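Local coordinates for protein potential RNA-dependent RNA polymerase (PDB 5I62) that makes RNA from ribonucleoside triphosphates on an RNA template, and probably serves both transcription and genome replication of a human picobirnavirus, at residues M79-P84 and T196-R201; V104-K109 and S378-D383; L184-Q189 and M428-Y433. One frame throughout, in Å; residues are numbered along the deposited sequence.

Contact 1: residues M79-P84 and T196-R201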
ATOM      1  N   MET A  79       1.034   7.017  15.807  1.00 17.80           N
ATOM      2  CA  MET A  79       0.278   6.412  14.717  1.00 20.21           C
ATOM      3  C   MET A  79      -1.131   5.983  15.104  1.00 21.25           C
ATOM      4  O   MET A  79      -1.896   5.571  14.227  1.00 18.80           O
ATOM      5  CB  MET A  79       1.000   5.173  14.174  1.00 26.22           C
ATOM      6  CG  MET A  79       2.438   5.392  13.843  1.00 30.30           C
ATOM      7  SD  MET A  79       3.306   3.814  13.766  1.00 50.75           S
ATOM      8  CE  MET A  79       2.590   3.141  12.271  1.00 38.77           C
ATOM      9  N   SER A  80      -1.494   6.054  16.375  1.00 19.43           N
ATOM     10  CA  SER A  80      -2.733   5.453  16.834  1.00 17.55           C
ATOM     11  C   SER A  80      -3.896   6.427  16.896  1.00 19.35           C
ATOM     12  O   SER A  80      -5.036   5.993  17.093  1.00 17.89           O
ATOM     13  CB  SER A  80      -2.511   4.842  18.210  1.00 18.55           C
ATOM     14  OG  SER A  80      -2.150   5.864  19.123  1.00 19.72           O
ATOM     15  N   VAL A  81      -3.640   7.725  16.785  1.00 16.10           N
ATOM     16  CA  VAL A  81      -4.694   8.703  17.039  1.00 16.66           C
ATOM     17  C   VAL A  81      -5.629   8.725  15.839  1.00 18.80           C
ATOM     18  O   VAL A  81      -5.271   9.202  14.757  1.00 18.55           O
ATOM     19  CB  VAL A  81      -4.133  10.097  17.349  1.00 19.31           C
ATOM     20  CG1 VAL A  81      -5.273  11.089  17.550  1.00 18.85           C
ATOM     21  CG2 VAL A  81      -3.244  10.043  18.588  1.00 16.64           C
ATOM     22  N   MET A  82      -6.831   8.216  16.042  1.00 17.85           N
ATOM     23  CA  MET A  82      -7.863   8.161  15.025  1.00 18.07           C
ATOM     24  C   MET A  82      -8.915   9.235  15.308  1.00 18.84           C
ATOM     25  O   MET A  82      -9.561   9.218  16.362  1.00 19.81           O
ATOM     26  CB  MET A  82      -8.473   6.757  15.012  1.00 18.31           C
ATOM     27  CG  MET A  82      -9.694   6.612  14.161  1.00 21.01           C
ATOM     28  SD  MET A  82     -10.444   4.974  14.416  1.00 34.97           S
ATOM     29  CE  MET A  82     -11.650   5.013  13.115  1.00 28.01           C
ATOM     30  N   LEU A  83      -9.094  10.160  14.371  1.00 17.87           N
ATOM     31  CA  LEU A  83     -10.022  11.251  14.583  1.00 18.37           C
ATOM     32  C   LEU A  83     -11.464  10.752  14.509  1.00 22.94           C
ATOM     33  O   LEU A  83     -11.746   9.737  13.868  1.00 18.24           O
ATOM     34  CB  LEU A  83      -9.804  12.351  13.552  1.00 23.62           C
ATOM     35  CG  LEU A  83      -8.468  13.111  13.547  1.00 25.57           C
ATOM     36  CD1 LEU A  83      -8.482  14.195  12.489  1.00 25.87           C
ATOM     37  CD2 LEU A  83      -8.182  13.710  14.916  1.00 26.72           C
ATOM     38  N   PRO A  84     -12.397  11.447  15.157  1.00 25.14           N
ATOM     39  CA  PRO A  84     -13.818  11.089  15.033  1.00 22.57           C
ATOM     40  C   PRO A  84     -14.291  11.261  13.602  1.00 20.65           C
ATOM     41  O   PRO A  84     -13.721  12.030  12.826  1.00 19.50           O
ATOM     42  CB  PRO A  84     -14.541  12.080  15.954  1.00 21.17           C
ATOM     43  CG  PRO A  84     -13.489  12.694  16.810  1.00 24.79           C
ATOM     44  CD  PRO A  84     -12.165  12.553  16.110  1.00 24.53           C
ATOM     45  N   THR A 196      -1.874  15.287  16.898  1.00 22.23           N
ATOM     46  CA  THR A 196      -2.637  15.820  15.776  1.00 24.84           C
ATOM     47  C   THR A 196      -1.906  15.689  14.433  1.00 24.09           C
ATOM     48  O   THR A 196      -2.464  16.075  13.405  1.00 21.85           O
ATOM     49  CB  THR A 196      -2.995  17.289  16.026  1.00 26.27           C
ATOM     50  OG1 THR A 196      -1.816  18.004  16.408  1.00 26.03           O
ATOM     51  CG2 THR A 196      -4.018  17.406  17.147  1.00 27.89           C
ATOM     52  N   ASP A 197      -0.696  15.140  14.410  1.00 23.23           N
ATOM     53  CA  ASP A 197       0.039  14.958  13.159  1.00 24.57           C
ATOM     54  C   ASP A 197      -0.271  13.630  12.467  1.00 22.40           C
ATOM     55  O   ASP A 197       0.213  13.401  11.353  1.00 20.08           O
ATOM     56  CB  ASP A 197       1.549  15.065  13.413  1.00 20.04           C
ATOM     57  CG  ASP A 197       1.996  16.485  13.762  1.00 25.69           C
ATOM     58  OD1 ASP A 197       1.352  17.451  13.298  1.00 27.18           O
ATOM     59  OD2 ASP A 197       3.019  16.643  14.469  1.00 25.24           O
ATOM     60  N   VAL A 198      -1.059  12.754  13.090  1.00 17.83           N
ATOM     61  CA  VAL A 198      -1.295  11.432  12.527  1.00 18.86           C
ATOM     62  C   VAL A 198      -2.116  11.562  11.253  1.00 22.39           C
ATOM     63  O   VAL A 198      -3.169  12.215  11.245  1.00 18.15           O
ATOM     64  CB  VAL A 198      -1.999  10.520  13.550  1.00 21.10           C
ATOM     65  CG1 VAL A 198      -2.302   9.161  12.928  1.00 18.27           C
ATOM     66  CG2 VAL A 198      -1.152  10.372  14.800  1.00 17.25           C
ATOM     67  N   LYS A 199      -1.624  10.943  10.170  1.00 19.56           N
ATOM     68  CA  LYS A 199      -2.324  10.885   8.891  1.00 24.02           C
ATOM     69  C   LYS A 199      -3.537   9.980   9.017  1.00 19.54           C
ATOM     70  O   LYS A 199      -3.407   8.837   9.457  1.00 22.75           O
ATOM     71  CB  LYS A 199      -1.420  10.316   7.794  1.00 24.45           C
ATOM     72  CG  LYS A 199      -0.306  11.194   7.255  1.00 34.98           C
ATOM     73  CD  LYS A 199      -0.694  12.652   7.229  1.00 42.11           C
ATOM     74  CE  LYS A 199      -0.020  13.372   8.381  1.00 41.02           C
ATOM     75  NZ  LYS A 199      -0.567  14.735   8.653  1.00 43.87           N
ATOM     76  N   GLN A 200      -4.700  10.461   8.574  1.00 19.12           N
ATOM     77  CA  GLN A 200      -5.959   9.733   8.729  1.00 17.72           C
ATOM     78  C   GLN A 200      -6.312   9.054   7.406  1.00 21.77           C
ATOM     79  O   GLN A 200      -7.062   9.580   6.587  1.00 22.36           O
ATOM     80  CB  GLN A 200      -7.060  10.681   9.203  1.00 20.77           C
ATOM     81  CG  GLN A 200      -6.702  11.490  10.451  1.00 19.76           C
ATOM     82  CD  GLN A 200      -6.635  10.625  11.694  1.00 20.13           C
ATOM     83  OE1 GLN A 200      -7.587   9.908  12.014  1.00 19.82           O
ATOM     84  NE2 GLN A 200      -5.517  10.709  12.420  1.00 18.50           N
ATOM     85  N   ARG A 201      -5.790   7.842   7.217  1.00 19.27           N
ATOM     86  CA  ARG A 201      -6.019   7.133   5.961  1.00 22.62           C
ATOM     87  C   ARG A 201      -7.431   6.542   5.922  1.00 22.92           C
ATOM     88  O   ARG A 201      -7.907   5.975   6.904  1.00 21.78           O
ATOM     89  CB  ARG A 201      -4.986   6.026   5.765  1.00 26.50           C
ATOM     90  CG  ARG A 201      -3.556   6.502   5.502  1.00 27.73           C
ATOM     91  CD  ARG A 201      -2.657   5.329   5.051  1.00 43.98           C
ATOM     92  NE  ARG A 201      -3.409   4.320   4.298  1.00 52.13           N
ATOM     93  CZ  ARG A 201      -3.332   3.005   4.504  1.00 52.82           C
ATOM     94  NH1 ARG A 201      -2.506   2.520   5.425  1.00 55.45           N
ATOM     95  NH2 ARG A 201      -4.071   2.174   3.781  1.00 47.90           N
TER
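Q200 reaches across to the loop 79-84 and grips its backbone with the whole side-chain amide. Q200 NE2 donates to V81 O at 2.8 Å, almost perfectly straight (179°) and within the amide plane. Q200 OE1 accepts from L83 N, also at 2.8 Å, but this N-H stands well above the plane of the acceptor. The amide therefore takes the acceptor and the donor that flank M82, mimicking the bonding pattern of a parallel strand neighbour. The second N-H of Q200 NE2 turns back to V198 O at 3.0 Å, and Q200 OE1 also accepts from W186 NE1. Two bonds on each polar atom should fix the rotation of the amide. The chain of Q200 turns at the CB-CG bond (chi2 -70°), which folds the amide back over its own strand and lets NE2 reach both carbonyls. L83 crosses the Q200 side chain at about a right angle; L83 CG lies 3.6 Å from Q200 CD and shields that flank of the amide.

V198 fills the neighbouring place with its two methyls. V198 CG1 meets V81 O at 3.5 Å and also approaches M79 O. V198 CG2 rests against V81 CB at 3.9 Å. V81 is buried here, and its side chain also touches V33 and P195.

The contact binds an irregular loop to the start of strand 199-205, which pairs antiparallel with strand 176-189. Strand 199-205 carries K199 and R201; its place after strand 176-189 is consistent with the basic motif F of the polymerase fingers.

Contact 2: residues V104-K109 and S378-D383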
ATOM      1  N   VAL A 104      -7.698  15.227 -19.476  1.00 20.13           N
ATOM      2  CA  VAL A 104      -7.571  14.987 -20.912  1.00 24.32           C
ATOM      3  C   VAL A 104      -7.315  13.509 -21.184  1.00 21.15           C
ATOM      4  O   VAL A 104      -6.809  12.788 -20.317  1.00 19.58           O
ATOM      5  CB  VAL A 104      -6.469  15.863 -21.537  1.00 24.66           C
ATOM      6  CG1 VAL A 104      -6.651  17.335 -21.152  1.00 25.01           C
ATOM      7  CG2 VAL A 104      -5.094  15.360 -21.131  1.00 22.33           C
ATOM      8  N   PRO A 105      -7.655  13.020 -22.373  1.00 23.41           N
ATOM      9  CA  PRO A 105      -7.426  11.603 -22.697  1.00 23.75           C
ATOM     10  C   PRO A 105      -5.943  11.269 -22.718  1.00 23.38           C
ATOM     11  O   PRO A 105      -5.086  12.141 -22.874  1.00 22.24           O
ATOM     12  CB  PRO A 105      -8.042  11.448 -24.097  1.00 25.81           C
ATOM     13  CG  PRO A 105      -9.073  12.559 -24.189  1.00 26.37           C
ATOM     14  CD  PRO A 105      -8.491  13.708 -23.381  1.00 26.01           C
ATOM     15  N   PHE A 106      -5.651   9.979 -22.566  1.00 19.94           N
ATOM     16  CA  PHE A 106      -4.282   9.482 -22.612  1.00 23.20           C
ATOM     17  C   PHE A 106      -3.829   9.321 -24.059  1.00 22.62           C
ATOM     18  O   PHE A 106      -4.630   9.009 -24.941  1.00 22.79           O
ATOM     19  CB  PHE A 106      -4.171   8.129 -21.907  1.00 19.80           C
ATOM     20  CG  PHE A 106      -4.115   8.206 -20.401  1.00 19.57           C
ATOM     21  CD1 PHE A 106      -5.189   8.700 -19.662  1.00 21.13           C
ATOM     22  CD2 PHE A 106      -3.010   7.716 -19.725  1.00 17.46           C
ATOM     23  CE1 PHE A 106      -5.141   8.730 -18.263  1.00 18.83           C
ATOM     24  CE2 PHE A 106      -2.953   7.734 -18.343  1.00 21.32           C
ATOM     25  CZ  PHE A 106      -4.023   8.241 -17.604  1.00 19.26           C
ATOM     26  N   ASP A 107      -2.528   9.525 -24.294  1.00 22.74           N
ATOM     27  CA  ASP A 107      -1.961   9.265 -25.619  1.00 21.25           C
ATOM     28  C   ASP A 107      -2.091   7.790 -25.979  1.00 23.18           C
ATOM     29  O   ASP A 107      -1.615   6.918 -25.250  1.00 21.61           O
ATOM     30  CB  ASP A 107      -0.490   9.680 -25.668  1.00 23.30           C
ATOM     31  CG  ASP A 107       0.050   9.761 -27.099  1.00 29.27           C
ATOM     32  OD1 ASP A 107      -0.452   9.042 -27.988  1.00 26.34           O
ATOM     33  OD2 ASP A 107       0.962  10.570 -27.339  1.00 32.29           O
ATOM     34  N   THR A 108      -2.728   7.522 -27.119  1.00 21.00           N
ATOM     35  CA  THR A 108      -2.866   6.158 -27.621  1.00 23.19           C
ATOM     36  C   THR A 108      -1.513   5.460 -27.782  1.00 25.90           C
ATOM     37  O   THR A 108      -1.405   4.243 -27.572  1.00 24.40           O
ATOM     38  CB  THR A 108      -3.630   6.210 -28.951  1.00 30.88           C
ATOM     39  OG1 THR A 108      -5.002   6.525 -28.680  1.00 38.03           O
ATOM     40  CG2 THR A 108      -3.552   4.902 -29.695  1.00 37.57           C
ATOM     41  N   LYS A 109      -0.468   6.215 -28.153  1.00 24.13           N
ATOM     42  CA  LYS A 109       0.857   5.621 -28.326  1.00 25.36           C
ATOM     43  C   LYS A 109       1.419   5.121 -26.999  1.00 23.03           C
ATOM     44  O   LYS A 109       2.120   4.101 -26.955  1.00 18.64           O
ATOM     45  CB  LYS A 109       1.822   6.628 -28.957  1.00 23.88           C
ATOM     46  CG  LYS A 109       1.370   7.158 -30.321  1.00 32.44           C
ATOM     47  CD  LYS A 109       2.534   7.790 -31.112  1.00 38.12           C
ATOM     48  CE  LYS A 109       3.194   8.948 -30.361  1.00 40.59           C
ATOM     49  NZ  LYS A 109       4.394   9.520 -31.090  1.00 54.86           N
ATOM     50  N   SER A 378      -0.323  15.457 -14.693  1.00 17.35           N
ATOM     51  CA  SER A 378      -1.401  16.189 -14.027  1.00 19.49           C
ATOM     52  C   SER A 378      -2.551  16.517 -14.970  1.00 19.74           C
ATOM     53  O   SER A 378      -3.697  16.660 -14.524  1.00 22.70           O
ATOM     54  CB  SER A 378      -0.861  17.468 -13.402  1.00 24.04           C
ATOM     55  OG  SER A 378       0.035  17.159 -12.351  1.00 31.03           O
ATOM     56  N   ARG A 379      -2.277  16.646 -16.264  1.00 17.65           N
ATOM     57  CA  ARG A 379      -3.327  16.971 -17.224  1.00 22.98           C
ATOM     58  C   ARG A 379      -4.432  15.921 -17.258  1.00 19.02           C
ATOM     59  O   ARG A 379      -5.516  16.190 -17.777  1.00 16.10           O
ATOM     60  CB  ARG A 379      -2.727  17.136 -18.619  1.00 17.98           C
ATOM     61  CG  ARG A 379      -2.096  15.869 -19.127  1.00 18.75           C
ATOM     62  CD  ARG A 379      -1.429  16.088 -20.473  1.00 23.87           C
ATOM     63  NE  ARG A 379      -0.360  15.130 -20.736  1.00 20.32           N
ATOM     64  CZ  ARG A 379       0.272  15.031 -21.905  1.00 31.14           C
ATOM     65  NH1 ARG A 379      -0.086  15.828 -22.906  1.00 22.47           N
ATOM     66  NH2 ARG A 379       1.262  14.146 -22.076  1.00 21.17           N
ATOM     67  N   HIS A 380      -4.185  14.732 -16.729  1.00 17.62           N
ATOM     68  CA  HIS A 380      -5.219  13.710 -16.655  1.00 18.26           C
ATOM     69  C   HIS A 380      -6.069  13.833 -15.392  1.00 19.72           C
ATOM     70  O   HIS A 380      -6.774  12.885 -15.038  1.00 19.78           O
ATOM     71  CB  HIS A 380      -4.576  12.331 -16.744  1.00 18.24           C
ATOM     72  CG  HIS A 380      -3.745  12.157 -17.973  1.00 17.67           C
ATOM     73  ND1 HIS A 380      -4.284  12.193 -19.238  1.00 19.36           N
ATOM     74  CD2 HIS A 380      -2.407  12.009 -18.137  1.00 20.26           C
ATOM     75  CE1 HIS A 380      -3.321  12.039 -20.130  1.00 19.81           C
ATOM     76  NE2 HIS A 380      -2.171  11.924 -19.488  1.00 19.03           N
ATOM     77  N   GLY A 381      -6.039  14.985 -14.733  1.00 19.36           N
ATOM     78  CA  GLY A 381      -6.812  15.177 -13.522  1.00 21.08           C
ATOM     79  C   GLY A 381      -6.133  14.689 -12.266  1.00 22.56           C
ATOM     80  O   GLY A 381      -6.814  14.460 -11.264  1.00 20.68           O
ATOM     81  N   LEU A 382      -4.812  14.525 -12.287  1.00 19.49           N
ATOM     82  CA  LEU A 382      -4.062  14.050 -11.136  1.00 20.92           C
ATOM     83  C   LEU A 382      -3.378  15.216 -10.436  1.00 22.06           C
ATOM     84  O   LEU A 382      -3.017  16.214 -11.059  1.00 24.92           O
ATOM     85  CB  LEU A 382      -3.042  12.991 -11.556  1.00 18.54           C
ATOM     86  CG  LEU A 382      -3.721  11.862 -12.329  1.00 21.73           C
ATOM     87  CD1 LEU A 382      -2.680  10.971 -13.005  1.00 21.20           C
ATOM     88  CD2 LEU A 382      -4.637  11.047 -11.355  1.00 16.27           C
ATOM     89  N   ASP A 383      -3.205  15.081  -9.131  1.00 21.50           N
ATOM     90  CA  ASP A 383      -2.674  16.143  -8.294  1.00 22.21           C
ATOM     91  C   ASP A 383      -1.262  15.790  -7.862  1.00 26.08           C
ATOM     92  O   ASP A 383      -1.012  14.672  -7.404  1.00 20.71           O
ATOM     93  CB  ASP A 383      -3.567  16.368  -7.075  1.00 25.36           C
ATOM     94  CG  ASP A 383      -3.312  17.703  -6.401  1.00 32.22           C
ATOM     95  OD1 ASP A 383      -3.006  18.687  -7.109  1.00 42.06           O
ATOM     96  OD2 ASP A 383      -3.434  17.768  -5.158  1.00 41.09           O
TER
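F106 and H380 lie ring over ring in an offset stack. Their centroids are 3.9 Å apart and their planes differ by 18°. F106 CD1 comes within 3.6 Å of H380 ND1. R379 CG covers the opposite face of the imidazole, which is sandwiched between the F106 ring and the R379 alkyl chain.

Two hydrogen bonds join the backbone of V104 to the other segment. V104 N donates to R379 O at 2.9 Å. V104 O accepts from H380 ND1 at 2.8 Å; the oxygen sits in the imidazole plane, although the N-H comes from above the carbonyl plane. H380 NE2 bonds to E341, so both ring nitrogens have partners. E341 also takes D107 N, and in this way serves both segments.

V104 CG2 packs on R379 CG at 3.6 Å, where the two side chains cross. The polar end of R379 turns to S376 O and S345.

The segment 104-109 ends in the first turn of helix 108-116, with D107 as its N-cap; the D107 side chain accepts from K109 N. The segment 378-383 follows helix 370-378 and leads towards strand 390-392 of the four-stranded sheet, probably that of the palm. F106 also packs against helices 271-284 and 327-345.

Contact 3: residues L184-Q189 and M428-Y433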
ATOM      1  N   LEU A 184     -16.478   2.005   5.889  1.00 18.01           N
ATOM      2  CA  LEU A 184     -15.424   2.981   6.161  1.00 16.30           C
ATOM      3  C   LEU A 184     -14.472   2.431   7.214  1.00 18.82           C
ATOM      4  O   LEU A 184     -14.863   2.236   8.371  1.00 18.78           O
ATOM      5  CB  LEU A 184     -16.010   4.309   6.627  1.00 16.25           C
ATOM      6  CG  LEU A 184     -14.957   5.394   6.932  1.00 17.59           C
ATOM      7  CD1 LEU A 184     -14.207   5.829   5.667  1.00 16.96           C
ATOM      8  CD2 LEU A 184     -15.554   6.609   7.632  1.00 14.95           C
ATOM      9  N   GLY A 185     -13.227   2.177   6.809  1.00 16.00           N
ATOM     10  CA  GLY A 185     -12.159   1.799   7.705  1.00 16.22           C
ATOM     11  C   GLY A 185     -11.102   2.891   7.838  1.00 18.86           C
ATOM     12  O   GLY A 185     -11.194   3.977   7.266  1.00 17.57           O
ATOM     13  N   TRP A 186     -10.072   2.573   8.615  1.00 15.15           N
ATOM     14  CA  TRP A 186      -9.105   3.583   9.017  1.00 18.60           C
ATOM     15  C   TRP A 186      -7.733   2.953   9.186  1.00 20.45           C
ATOM     16  O   TRP A 186      -7.613   1.821   9.643  1.00 17.75           O
ATOM     17  CB  TRP A 186      -9.544   4.270  10.316  1.00 18.37           C
ATOM     18  CG  TRP A 186      -8.538   5.257  10.866  1.00 15.80           C
ATOM     19  CD1 TRP A 186      -8.482   6.593  10.608  1.00 18.96           C
ATOM     20  CD2 TRP A 186      -7.479   4.979  11.786  1.00 17.35           C
ATOM     21  NE1 TRP A 186      -7.439   7.166  11.297  1.00 20.81           N
ATOM     22  CE2 TRP A 186      -6.811   6.197  12.034  1.00 18.52           C
ATOM     23  CE3 TRP A 186      -7.033   3.820  12.427  1.00 21.05           C
ATOM     24  CZ2 TRP A 186      -5.720   6.287  12.896  1.00 18.26           C
ATOM     25  CZ3 TRP A 186      -5.946   3.912  13.288  1.00 25.02           C
ATOM     26  CH2 TRP A 186      -5.306   5.137  13.516  1.00 19.42           C
ATOM     27  N   ARG A 187      -6.700   3.703   8.797  1.00 20.28           N
ATOM     28  CA  ARG A 187      -5.319   3.388   9.140  1.00 21.80           C
ATOM     29  C   ARG A 187      -4.613   4.672   9.531  1.00 21.23           C
ATOM     30  O   ARG A 187      -4.798   5.706   8.887  1.00 22.29           O
ATOM     31  CB  ARG A 187      -4.542   2.726   7.988  1.00 26.23           C
ATOM     32  CG  ARG A 187      -5.070   1.366   7.564  1.00 35.20           C
ATOM     33  CD  ARG A 187      -4.990   0.347   8.693  1.00 38.56           C
ATOM     34  NE  ARG A 187      -3.624   0.132   9.157  1.00 45.30           N
ATOM     35  CZ  ARG A 187      -2.750  -0.662   8.548  1.00 53.34           C
ATOM     36  NH1 ARG A 187      -3.102  -1.307   7.439  1.00 52.23           N
ATOM     37  NH2 ARG A 187      -1.525  -0.808   9.042  1.00 53.44           N
ATOM     38  N   GLY A 188      -3.787   4.597  10.564  1.00 20.17           N
ATOM     39  CA  GLY A 188      -3.007   5.731  11.002  1.00 23.58           C
ATOM     40  C   GLY A 188      -1.595   5.644  10.459  1.00 25.93           C
ATOM     41  O   GLY A 188      -0.999   4.574  10.402  1.00 28.05           O
ATOM     42  N   GLN A 189      -1.056   6.795  10.084  1.00 20.69           N
ATOM     43  CA  GLN A 189       0.302   6.871   9.587  1.00 25.49           C
ATOM     44  C   GLN A 189       0.991   8.069  10.229  1.00 22.15           C
ATOM     45  O   GLN A 189       0.400   9.144  10.358  1.00 21.32           O
ATOM     46  CB  GLN A 189       0.302   6.969   8.057  1.00 27.38           C
ATOM     47  CG  GLN A 189       1.651   7.192   7.430  1.00 32.73           C
ATOM     48  CD  GLN A 189       1.597   7.034   5.922  1.00 44.83           C
ATOM     49  OE1 GLN A 189       0.912   6.143   5.406  1.00 52.63           O
ATOM     50  NE2 GLN A 189       2.309   7.898   5.206  1.00 45.71           N
ATOM     51  N   MET A 428       6.276   3.430  18.633  1.00 21.50           N
ATOM     52  CA  MET A 428       4.880   3.834  18.533  1.00 22.78           C
ATOM     53  C   MET A 428       4.112   2.814  17.717  1.00 27.58           C
ATOM     54  O   MET A 428       4.584   2.381  16.667  1.00 31.05           O
ATOM     55  CB  MET A 428       4.750   5.192  17.857  1.00 23.54           C
ATOM     56  CG  MET A 428       5.392   6.313  18.609  1.00 24.87           C
ATOM     57  SD  MET A 428       4.258   6.764  19.910  1.00 29.00           S
ATOM     58  CE  MET A 428       5.001   8.300  20.473  1.00 25.42           C
ATOM     59  N   GLN A 429       2.915   2.457  18.162  1.00 27.27           N
ATOM     60  CA  GLN A 429       2.132   1.498  17.409  1.00 30.31           C
ATOM     61  C   GLN A 429       0.774   2.071  17.046  1.00 28.34           C
ATOM     62  O   GLN A 429       0.286   3.031  17.649  1.00 23.33           O
ATOM     63  CB  GLN A 429       1.969   0.184  18.172  1.00 32.77           C
ATOM     64  CG  GLN A 429       1.297   0.326  19.507  1.00 31.29           C
ATOM     65  CD  GLN A 429       1.498  -0.912  20.354  1.00 44.39           C
ATOM     66  OE1 GLN A 429       2.079  -1.901  19.888  1.00 43.12           O
ATOM     67  NE2 GLN A 429       1.013  -0.876  21.600  1.00 41.36           N
ATOM     68  N   GLU A 430       0.173   1.447  16.035  1.00 26.38           N
ATOM     69  CA  GLU A 430      -1.093   1.912  15.486  1.00 27.79           C
ATOM     70  C   GLU A 430      -2.283   1.449  16.314  1.00 31.61           C
ATOM     71  O   GLU A 430      -3.293   2.150  16.404  1.00 28.42           O
ATOM     72  CB  GLU A 430      -1.236   1.392  14.064  1.00 32.15           C
ATOM     73  CG  GLU A 430      -2.443   1.909  13.349  1.00 34.21           C
ATOM     74  CD  GLU A 430      -2.440   1.488  11.901  1.00 38.26           C
ATOM     75  OE1 GLU A 430      -1.436   0.878  11.455  1.00 38.21           O
ATOM     76  OE2 GLU A 430      -3.443   1.762  11.219  1.00 32.74           O
ATOM     77  N   ARG A 431      -2.192   0.267  16.896  1.00 33.35           N
ATOM     78  CA  ARG A 431      -3.313  -0.298  17.623  1.00 40.11           C
ATOM     79  C   ARG A 431      -2.823  -0.947  18.899  1.00 39.11           C
ATOM     80  O   ARG A 431      -1.736  -1.527  18.951  1.00 46.63           O
ATOM     81  CB  ARG A 431      -4.075  -1.313  16.778  1.00 41.53           C
ATOM     82  CG  ARG A 431      -5.179  -0.670  15.986  1.00 50.38           C
ATOM     83  CD  ARG A 431      -5.728  -1.605  14.937  1.00 53.69           C
ATOM     84  NE  ARG A 431      -5.596  -0.994  13.621  1.00 59.47           N
ATOM     85  CZ  ARG A 431      -6.379  -0.023  13.162  1.00 60.34           C
ATOM     86  NH1 ARG A 431      -7.376   0.447  13.916  1.00 56.74           N
ATOM     87  NH2 ARG A 431      -6.166   0.476  11.948  1.00 56.54           N
ATOM     88  N   TYR A 432      -3.650  -0.856  19.923  1.00 44.75           N
ATOM     89  CA  TYR A 432      -3.322  -1.422  21.214  1.00 47.01           C
ATOM     90  C   TYR A 432      -3.755  -2.883  21.259  1.00 50.88           C
ATOM     91  O   TYR A 432      -4.850  -3.232  20.813  1.00 47.94           O
ATOM     92  CB  TYR A 432      -4.002  -0.612  22.314  1.00 48.04           C
ATOM     93  CG  TYR A 432      -4.053  -1.289  23.651  1.00 52.66           C
ATOM     94  CD1 TYR A 432      -3.009  -1.161  24.556  1.00 53.14           C
ATOM     95  CD2 TYR A 432      -5.159  -2.045  24.022  1.00 56.09           C
ATOM     96  CE1 TYR A 432      -3.058  -1.780  25.787  1.00 58.64           C
ATOM     97  CE2 TYR A 432      -5.220  -2.669  25.247  1.00 57.48           C
ATOM     98  CZ  TYR A 432      -4.168  -2.532  26.129  1.00 56.29           C
ATOM     99  OH  TYR A 432      -4.227  -3.154  27.356  1.00 57.28           O
ATOM    100  N   TYR A 433      -2.858  -3.740  21.747  1.00 51.13           N
ATOM    101  CA  TYR A 433      -3.181  -5.115  22.101  1.00 54.62           C
ATOM    102  C   TYR A 433      -2.669  -5.357  23.512  1.00 54.38           C
ATOM    103  O   TYR A 433      -1.499  -5.093  23.803  1.00 51.63           O
ATOM    104  CB  TYR A 433      -2.567  -6.132  21.121  1.00 59.22           C
ATOM    105  CG  TYR A 433      -3.141  -6.111  19.712  1.00 57.90           C
ATOM    106  CD1 TYR A 433      -4.265  -6.867  19.379  1.00 61.37           C
ATOM    107  CD2 TYR A 433      -2.546  -5.350  18.709  1.00 57.19           C
ATOM    108  CE1 TYR A 433      -4.787  -6.851  18.081  1.00 64.28           C
ATOM    109  CE2 TYR A 433      -3.057  -5.330  17.414  1.00 54.74           C
ATOM    110  CZ  TYR A 433      -4.176  -6.079  17.104  1.00 61.37           C
ATOM    111  OH  TYR A 433      -4.678  -6.054  15.819  1.00 62.89           O
TER
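R187 holds the carboxylate of E430 side-on, with one nitrogen for each oxygen. R187 NE donates to E430 OE2 at 2.6 Å and R187 NH2 to E430 OE1 at 2.9 Å. Both bonds arrive on the syn side, and the two flat groups are nearly coplanar, 19° apart. The R187 chain bends at chi2 and chi3, which curls its guanidinium round to the acid. E430 is extended, with CG anti to its N (chi1 -175°), and reaches straight to the strand.

E430 OE2 has further partners. G188 N donates to E430 OE2 at 2.9 Å from above the carboxylate plane, and R431 NH2 makes a salt bridge with it at 3.1 Å. R187, E430 and R431 are thus a salt-bridge network beside strand 176-189. R187 pairs through its backbone with R201 of strand 199-205, and the N-H of G188 is left for the acid. The two arginines come close, but the shared carboxylate probably offsets their charges.

R431 NH2 also donates to W186 O at 3.0 Å, with a bent geometry. This guanidinium stands at the edge of the indole, the planes 88° apart, and R431 NH2 lies 3.5 Å from W186 CE3. The indole N-H is taken by Q200. G188 N lies over one face of the indole, toward its rim, and the G188 backbone is close against the ring.

In the fold
From the N terminus, the chain passes 79-84, 104-109 and 184-189 before any loop closes. Contact 1 closes the first at 196-201, joining the segment between helices 63-73 and 89-97 to strand 199-205. Contact 2 closes the next at 378-383, tying the loop before helix 108-116 to the turn after helix 370-378. Contact 3 closes the last, tying strand 176-189 to the segment after helix 419-427. Every pair of contacts crosses. Contacts 1 and 3 are neighbours, centres about 8 Å apart: strands 176-189 and 199-205 lie side by side in one sheet, and S80 packs on Q429 and E430. Contact 2 stands apart, its centre about 32 Å from contact 1's and about 34 Å from contact 3's.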